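PDB 3DV8: transcriptional regulator, Crp/Fnr family from Eubacterium rectale ATCC 33656, which probably regulates transcription, pairing a cyclic nucleotide-binding-type sensor domain with a Crp-like helix-turn-helix domain expected to bind DNA. Local coordinates for residues Y70-F73 against D74-C78; N126-M129 against A130-S134. All blocks are in the same frame, centred on the assembly; numbering follows the deposited sequence.

Overall arrangement
After an N-terminal helix (16-23) the chain builds the beta-roll of the cyclic nucleotide-binding domain. Within it, contact 1 closes the short turn between strands 66-72 and 77-78, each an outermost strand of one of the roll's two four-stranded antiparallel sheets. The chain then completes both sheets, passes through helix 108-117 and enters the long helix 119-145, where contact 2 spans successive turns and closes no loop. The two contacts follow in series and neither nests in the other, yet their centres lie only about 12 Å apart. Arg-132 bridges them, reaching from the helix to Tyr-70, Leu-72 and Met-77, while the same helix meets the second subunit and thus links roll to dimer interface.

Contact 1 of 2, residues Y70-F73 against D74-C78; sequences YRLF and DMDMC
Asp-76 lays its side chain alongside that of Phe-73, the two running side by side with the carboxylate and ring planes 47° apart. Its OD2 accepts the backbone N-H of Phe-73 through the anti lone pair, an almost straight bond of 2.9 Å between Phe-73 N and Asp-76 OD2. In return, Asp-76 N donates to Phe-73 O at 3.2 Å. The paired bonds clasp a type II beta turn from Phe-73 to Asp-76, which carries the chain from strand 66-72 to strand 77-78 and so from one sheet of the cyclic nucleotide-binding beta-roll to the other. A water donates to both Arg-71 O and Asp-76 OD2, giving that carboxylate oxygen a second hydrogen bond. With CG anti to its carbonyl carbon (chi1 -59°), Leu-72 brings CD1 to 3.6 Å from Cys-78 CB, while its CD2 packs 4.0 Å from Asp-76 CB. Arg-71 NE forms a salt bridge with Glu-98. Asp-74 OD1 accepts a hydrogen bond from the backbone N of Gly-53, and Phe-73 packs on Ile-162 of helix 148-163.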
ATOM      1  N   TYR A  70      -7.695   3.657  -5.433  1.00 56.30           N
ATOM      2  CA  TYR A  70      -9.021   3.422  -4.855  1.00 56.38           C
ATOM      3  C   TYR A  70      -9.955   4.548  -5.257  1.00 56.85           C
ATOM      4  O   TYR A  70      -9.514   5.579  -5.781  1.00 56.08           O
ATOM      5  CB  TYR A  70      -8.944   3.347  -3.315  1.00 56.99           C
ATOM      6  CG  TYR A  70      -8.300   4.562  -2.676  1.00 57.27           C
ATOM      7  CD1 TYR A  70      -9.061   5.685  -2.333  1.00 54.94           C
ATOM      8  CD2 TYR A  70      -6.914   4.593  -2.428  1.00 59.04           C
ATOM      9  CE1 TYR A  70      -8.471   6.818  -1.771  1.00 58.56           C
ATOM     10  CE2 TYR A  70      -6.306   5.715  -1.853  1.00 61.34           C
ATOM     11  CZ  TYR A  70      -7.092   6.832  -1.534  1.00 61.84           C
ATOM     12  OH  TYR A  70      -6.513   7.943  -0.965  1.00 61.42           O
ATOM     13  N   ARG A  71     -11.238   4.339  -4.986  1.00 57.78           N
ATOM     14  CA  ARG A  71     -12.284   5.330  -5.214  1.00 58.90           C
ATOM     15  C   ARG A  71     -12.967   5.679  -3.888  1.00 58.92           C
ATOM     16  O   ARG A  71     -13.097   4.830  -2.997  1.00 58.21           O
ATOM     17  CB  ARG A  71     -13.306   4.812  -6.219  1.00 58.88           C
ATOM     18  CG  ARG A  71     -12.849   4.882  -7.668  1.00 59.13           C
ATOM     19  CD  ARG A  71     -13.785   4.056  -8.540  1.00 60.03           C
ATOM     20  NE  ARG A  71     -13.815   4.426  -9.956  1.00 59.67           N
ATOM     21  CZ  ARG A  71     -14.423   3.717 -10.915  1.00 62.39           C
ATOM     22  NH1 ARG A  71     -14.987   2.529 -10.674  1.00 66.08           N
ATOM     23  NH2 ARG A  71     -14.423   4.171 -12.161  1.00 62.61           N
ATOM     24  N   LEU A  72     -13.382   6.941  -3.780  1.00 59.74           N
ATOM     25  CA  LEU A  72     -14.122   7.464  -2.635  1.00 60.08           C
ATOM     26  C   LEU A  72     -15.516   7.866  -3.148  1.00 60.34           C
ATOM     27  O   LEU A  72     -15.628   8.520  -4.191  1.00 59.57           O
ATOM     28  CB  LEU A  72     -13.384   8.658  -2.026  1.00 59.90           C
ATOM     29  CG  LEU A  72     -11.948   8.440  -1.527  1.00 58.69           C
ATOM     30  CD1 LEU A  72     -11.399   9.764  -1.045  1.00 56.96           C
ATOM     31  CD2 LEU A  72     -11.871   7.396  -0.408  1.00 57.06           C
ATOM     32  N   PHE A  73     -16.559   7.454  -2.419  1.00 61.20           N
ATOM     33  CA  PHE A  73     -17.979   7.711  -2.764  1.00 61.31           C
ATOM     34  C   PHE A  73     -18.646   8.585  -1.687  1.00 61.81           C
ATOM     35  O   PHE A  73     -17.946   9.146  -0.840  1.00 62.19           O
ATOM     36  CB  PHE A  73     -18.699   6.365  -2.917  1.00 60.36           C
ATOM     37  CG  PHE A  73     -18.095   5.482  -3.958  1.00 58.30           C
ATOM     38  CD1 PHE A  73     -18.427   5.655  -5.307  1.00 55.36           C
ATOM     39  CD2 PHE A  73     -17.189   4.482  -3.602  1.00 56.34           C
ATOM     40  CE1 PHE A  73     -17.872   4.834  -6.295  1.00 57.86           C
ATOM     41  CE2 PHE A  73     -16.621   3.645  -4.579  1.00 58.52           C
ATOM     42  CZ  PHE A  73     -16.963   3.818  -5.931  1.00 58.55           C
ATOM     43  N   ASP A  74     -19.979   8.720  -1.734  1.00 62.11           N
ATOM     44  CA  ASP A  74     -20.758   9.485  -0.730  1.00 62.48           C
ATOM     45  C   ASP A  74     -20.410   8.979   0.673  1.00 62.72           C
ATOM     46  O   ASP A  74     -20.322   7.774   0.865  1.00 62.58           O
ATOM     47  CB  ASP A  74     -22.285   9.343  -0.943  1.00 61.80           C
ATOM     48  CG  ASP A  74     -22.762   9.830  -2.322  1.00 59.81           C
ATOM     49  OD1 ASP A  74     -21.930  10.051  -3.226  1.00 58.59           O
ATOM     50  OD2 ASP A  74     -23.981   9.990  -2.514  1.00 58.49           O
HETATM   51  N   MSE A  75     -20.169   9.905   1.604  1.00 63.98           N
HETATM   52  CA  MSE A  75     -19.807   9.637   3.027  1.00 65.65           C
HETATM   53  C   MSE A  75     -18.361   9.229   3.342  1.00 64.89           C
HETATM   54  O   MSE A  75     -17.995   9.215   4.515  1.00 64.80           O
HETATM   55  CB  MSE A  75     -20.795   8.688   3.720  1.00 65.92           C
HETATM   56  CG  MSE A  75     -22.159   9.282   3.873  1.00 67.90           C
HETATM   57 SE   MSE A  75     -23.435   7.949   4.312  0.75 72.72          SE
HETATM   58  CE  MSE A  75     -23.567   7.020   2.478  1.00 70.66           C
ATOM     59  N   ASP A  76     -17.547   8.910   2.333  1.00 64.93           N
ATOM     60  CA  ASP A  76     -16.125   8.614   2.551  1.00 65.11           C
ATOM     61  C   ASP A  76     -15.372   9.885   2.938  1.00 66.23           C
ATOM     62  O   ASP A  76     -15.870  11.000   2.753  1.00 66.18           O
ATOM     63  CB  ASP A  76     -15.450   8.001   1.300  1.00 64.61           C
ATOM     64  CG  ASP A  76     -15.675   6.506   1.162  1.00 63.49           C
ATOM     65  OD1 ASP A  76     -15.555   5.784   2.176  1.00 64.32           O
ATOM     66  OD2 ASP A  76     -15.893   6.036   0.023  1.00 62.11           O
HETATM   67  N   MSE A  77     -14.186   9.690   3.510  1.00 67.62           N
HETATM   68  CA  MSE A  77     -13.264  10.773   3.829  1.00 69.47           C
HETATM   69  C   MSE A  77     -11.957  10.582   3.114  1.00 65.58           C
HETATM   70  O   MSE A  77     -11.432   9.483   3.066  1.00 64.97           O
HETATM   71  CB  MSE A  77     -13.005  10.895   5.320  1.00 68.84           C
HETATM   72  CG  MSE A  77     -13.610  12.125   5.947  1.00 72.25           C
HETATM   73 SE   MSE A  77     -13.729  11.804   7.825  0.75 80.65          SE
HETATM   74  CE  MSE A  77     -15.344  10.536   7.730  1.00 78.25           C
ATOM     75  N   CYS A  78     -11.436  11.679   2.582  1.00 63.34           N
ATOM     76  CA  CYS A  78     -10.160  11.692   1.902  1.00 61.43           C
ATOM     77  C   CYS A  78      -9.125  12.183   2.906  1.00 58.98           C
ATOM     78  O   CYS A  78      -9.275  13.277   3.447  1.00 57.86           O
ATOM     79  CB  CYS A  78     -10.220  12.625   0.704  1.00 60.95           C
ATOM     80  SG  CYS A  78      -8.719  12.629  -0.235  1.00 63.20           S
TER
HETATM   81  O   HOH W   1     -14.899   3.607  -0.737  1.00 63.06           O

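Contact 2 of 2, residues N126-M129 against A130-S134; sequences NELM and ATRFS
Ala-130 lies one helical turn beyond Asn-126, and its N donates to Asn-126 O at 2.7 Å. The same i to i+4 pattern continues at Met-129, a selenomethionine, whose O receives Phe-133 N at 2.7 Å. Leu-128 adds the main side-chain approach: with CG anti to its backbone N (chi1 -162°), it sends CD1 to 4.0 Å from Arg-132 NH2. The arginine chain folds at chi2 (-72°), and its CG passes beside Leu-128 O, the acceptor for Arg-132 N. Glu-127 O is gripped twice, by Thr-131 N and by Thr-131 OG1, the hydroxyl bond measuring 2.7 Å; with OG1 beside the backbone N (chi1 -54°), the threonine hydroxyl points back to the carbonyl one turn earlier. Glu-127 directs its own carboxylate to the second subunit, where OE1 is hydrogen-bonded to Ser-88 OG. These interactions belong to the long helix 119-145, which, as in other Crp/Fnr regulators, runs along the dimer interface. Met-129 packs on Asn-126 of the second subunit, and the Phe-133 rings of the two chains stack. Toward the beta-roll of its own chain, Leu-128 touches Leu-79, and Arg-132 lies against Tyr-70 and Leu-72 of strand 66-72 while its NH2 probably hydrogen-bonds to Met-77 O of strand 77-78.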
ATOM      1  N   ASN A 126      -5.681   6.974  12.060  1.00 55.93           N
ATOM      2  CA  ASN A 126      -5.039   5.644  11.880  1.00 56.32           C
ATOM      3  C   ASN A 126      -5.966   4.692  11.161  1.00 55.37           C
ATOM      4  O   ASN A 126      -5.566   4.049  10.192  1.00 54.50           O
ATOM      5  CB  ASN A 126      -4.657   4.974  13.218  1.00 57.63           C
ATOM      6  CG  ASN A 126      -3.374   5.504  13.796  1.00 63.86           C
ATOM      7  OD1 ASN A 126      -2.303   5.235  13.262  1.00 75.62           O
ATOM      8  ND2 ASN A 126      -3.458   6.222  14.914  1.00 69.06           N
ATOM      9  N   GLU A 127      -7.201   4.611  11.663  1.00 55.62           N
ATOM     10  CA  GLU A 127      -8.244   3.756  11.074  1.00 56.03           C
ATOM     11  C   GLU A 127      -8.571   4.168   9.632  1.00 55.45           C
ATOM     12  O   GLU A 127      -8.846   3.312   8.792  1.00 55.50           O
ATOM     13  CB  GLU A 127      -9.518   3.713  11.945  1.00 56.22           C
ATOM     14  CG  GLU A 127      -9.333   3.166  13.398  1.00 59.60           C
ATOM     15  CD  GLU A 127      -8.670   1.771  13.517  1.00 64.93           C
ATOM     16  OE1 GLU A 127      -8.782   0.949  12.579  1.00 63.56           O
ATOM     17  OE2 GLU A 127      -8.050   1.492  14.584  1.00 67.41           O
ATOM     18  N   LEU A 128      -8.490   5.468   9.350  1.00 55.34           N
ATOM     19  CA  LEU A 128      -8.712   6.004   8.010  1.00 54.88           C
ATOM     20  C   LEU A 128      -7.538   5.578   7.106  1.00 54.98           C
ATOM     21  O   LEU A 128      -7.773   5.091   5.999  1.00 54.66           O
ATOM     22  CB  LEU A 128      -8.885   7.527   8.069  1.00 55.12           C
ATOM     23  CG  LEU A 128      -9.526   8.235   6.886  1.00 55.67           C
ATOM     24  CD1 LEU A 128     -10.938   7.695   6.609  1.00 56.71           C
ATOM     25  CD2 LEU A 128      -9.558   9.732   7.179  1.00 54.80           C
HETATM   26  N   MSE A 129      -6.297   5.744   7.590  1.00 54.30           N
HETATM   27  CA  MSE A 129      -5.090   5.254   6.868  1.00 54.28           C
HETATM   28  C   MSE A 129      -5.091   3.748   6.628  1.00 53.61           C
HETATM   29  O   MSE A 129      -4.764   3.316   5.532  1.00 54.92           O
HETATM   30  CB  MSE A 129      -3.760   5.589   7.577  1.00 54.24           C
HETATM   31  CG  MSE A 129      -2.894   6.622   6.889  1.00 56.90           C
HETATM   32 SE   MSE A 129      -1.060   6.417   7.480  0.75 53.39          SE
HETATM   33  CE  MSE A 129      -1.329   6.624   9.298  1.00 60.20           C
ATOM     34  N   ALA A 130      -5.399   2.975   7.673  1.00 52.14           N
ATOM     35  CA  ALA A 130      -5.476   1.512   7.600  1.00 51.47           C
ATOM     36  C   ALA A 130      -6.453   1.037   6.514  1.00 50.87           C
ATOM     37  O   ALA A 130      -6.138   0.107   5.781  1.00 50.53           O
ATOM     38  CB  ALA A 130      -5.848   0.922   8.966  1.00 50.90           C
ATOM     39  N   THR A 131      -7.610   1.701   6.404  1.00 51.03           N
ATOM     40  CA  THR A 131      -8.613   1.420   5.357  1.00 52.42           C
ATOM     41  C   THR A 131      -8.028   1.608   3.951  1.00 53.42           C
ATOM     42  O   THR A 131      -8.170   0.733   3.096  1.00 54.17           O
ATOM     43  CB  THR A 131      -9.854   2.352   5.479  1.00 51.69           C
ATOM     44  OG1 THR A 131     -10.393   2.253   6.798  1.00 53.07           O
ATOM     45  CG2 THR A 131     -10.936   1.988   4.469  1.00 49.94           C
ATOM     46  N   ARG A 132      -7.348   2.738   3.746  1.00 54.06           N
ATOM     47  CA  ARG A 132      -6.727   3.081   2.454  1.00 54.38           C
ATOM     48  C   ARG A 132      -5.507   2.167   2.191  1.00 54.37           C
ATOM     49  O   ARG A 132      -5.287   1.753   1.050  1.00 53.78           O
ATOM     50  CB  ARG A 132      -6.360   4.575   2.390  1.00 55.26           C
ATOM     51  CG  ARG A 132      -7.536   5.558   2.702  1.00 57.03           C
ATOM     52  CD  ARG A 132      -8.618   5.671   1.639  1.00 59.49           C
ATOM     53  NE  ARG A 132      -9.857   6.280   2.179  1.00 58.75           N
ATOM     54  CZ  ARG A 132     -10.985   5.631   2.506  1.00 63.63           C
ATOM     55  NH1 ARG A 132     -11.132   4.313   2.332  1.00 70.73           N
ATOM     56  NH2 ARG A 132     -12.024   6.304   2.997  1.00 65.73           N
ATOM     57  N   PHE A 133      -4.746   1.846   3.251  1.00 53.94           N
ATOM     58  CA  PHE A 133      -3.617   0.891   3.189  1.00 54.21           C
ATOM     59  C   PHE A 133      -4.200  -0.455   2.738  1.00 54.61           C
ATOM     60  O   PHE A 133      -3.674  -1.066   1.809  1.00 55.25           O
ATOM     61  CB  PHE A 133      -2.951   0.712   4.569  1.00 54.19           C
ATOM     62  CG  PHE A 133      -1.510   0.198   4.549  1.00 53.24           C
ATOM     63  CD1 PHE A 133      -0.983  -0.610   3.527  1.00 52.53           C
ATOM     64  CD2 PHE A 133      -0.697   0.463   5.660  1.00 53.20           C
ATOM     65  CE1 PHE A 133       0.330  -1.066   3.581  1.00 54.45           C
ATOM     66  CE2 PHE A 133       0.610  -0.002   5.731  1.00 52.35           C
ATOM     67  CZ  PHE A 133       1.130  -0.771   4.694  1.00 55.13           C
ATOM     68  N   SER A 134      -5.293  -0.888   3.381  1.00 54.41           N
ATOM     69  CA  SER A 134      -5.980  -2.135   3.013  1.00 54.54           C
ATOM     70  C   SER A 134      -6.480  -2.107   1.553  1.00 54.88           C
ATOM     71  O   SER A 134      -6.317  -3.110   0.858  1.00 55.18           O
ATOM     72  CB  SER A 134      -7.137  -2.462   3.969  1.00 54.48           C
ATOM     73  OG  SER A 134      -6.703  -2.551   5.314  1.00 53.42           O
TER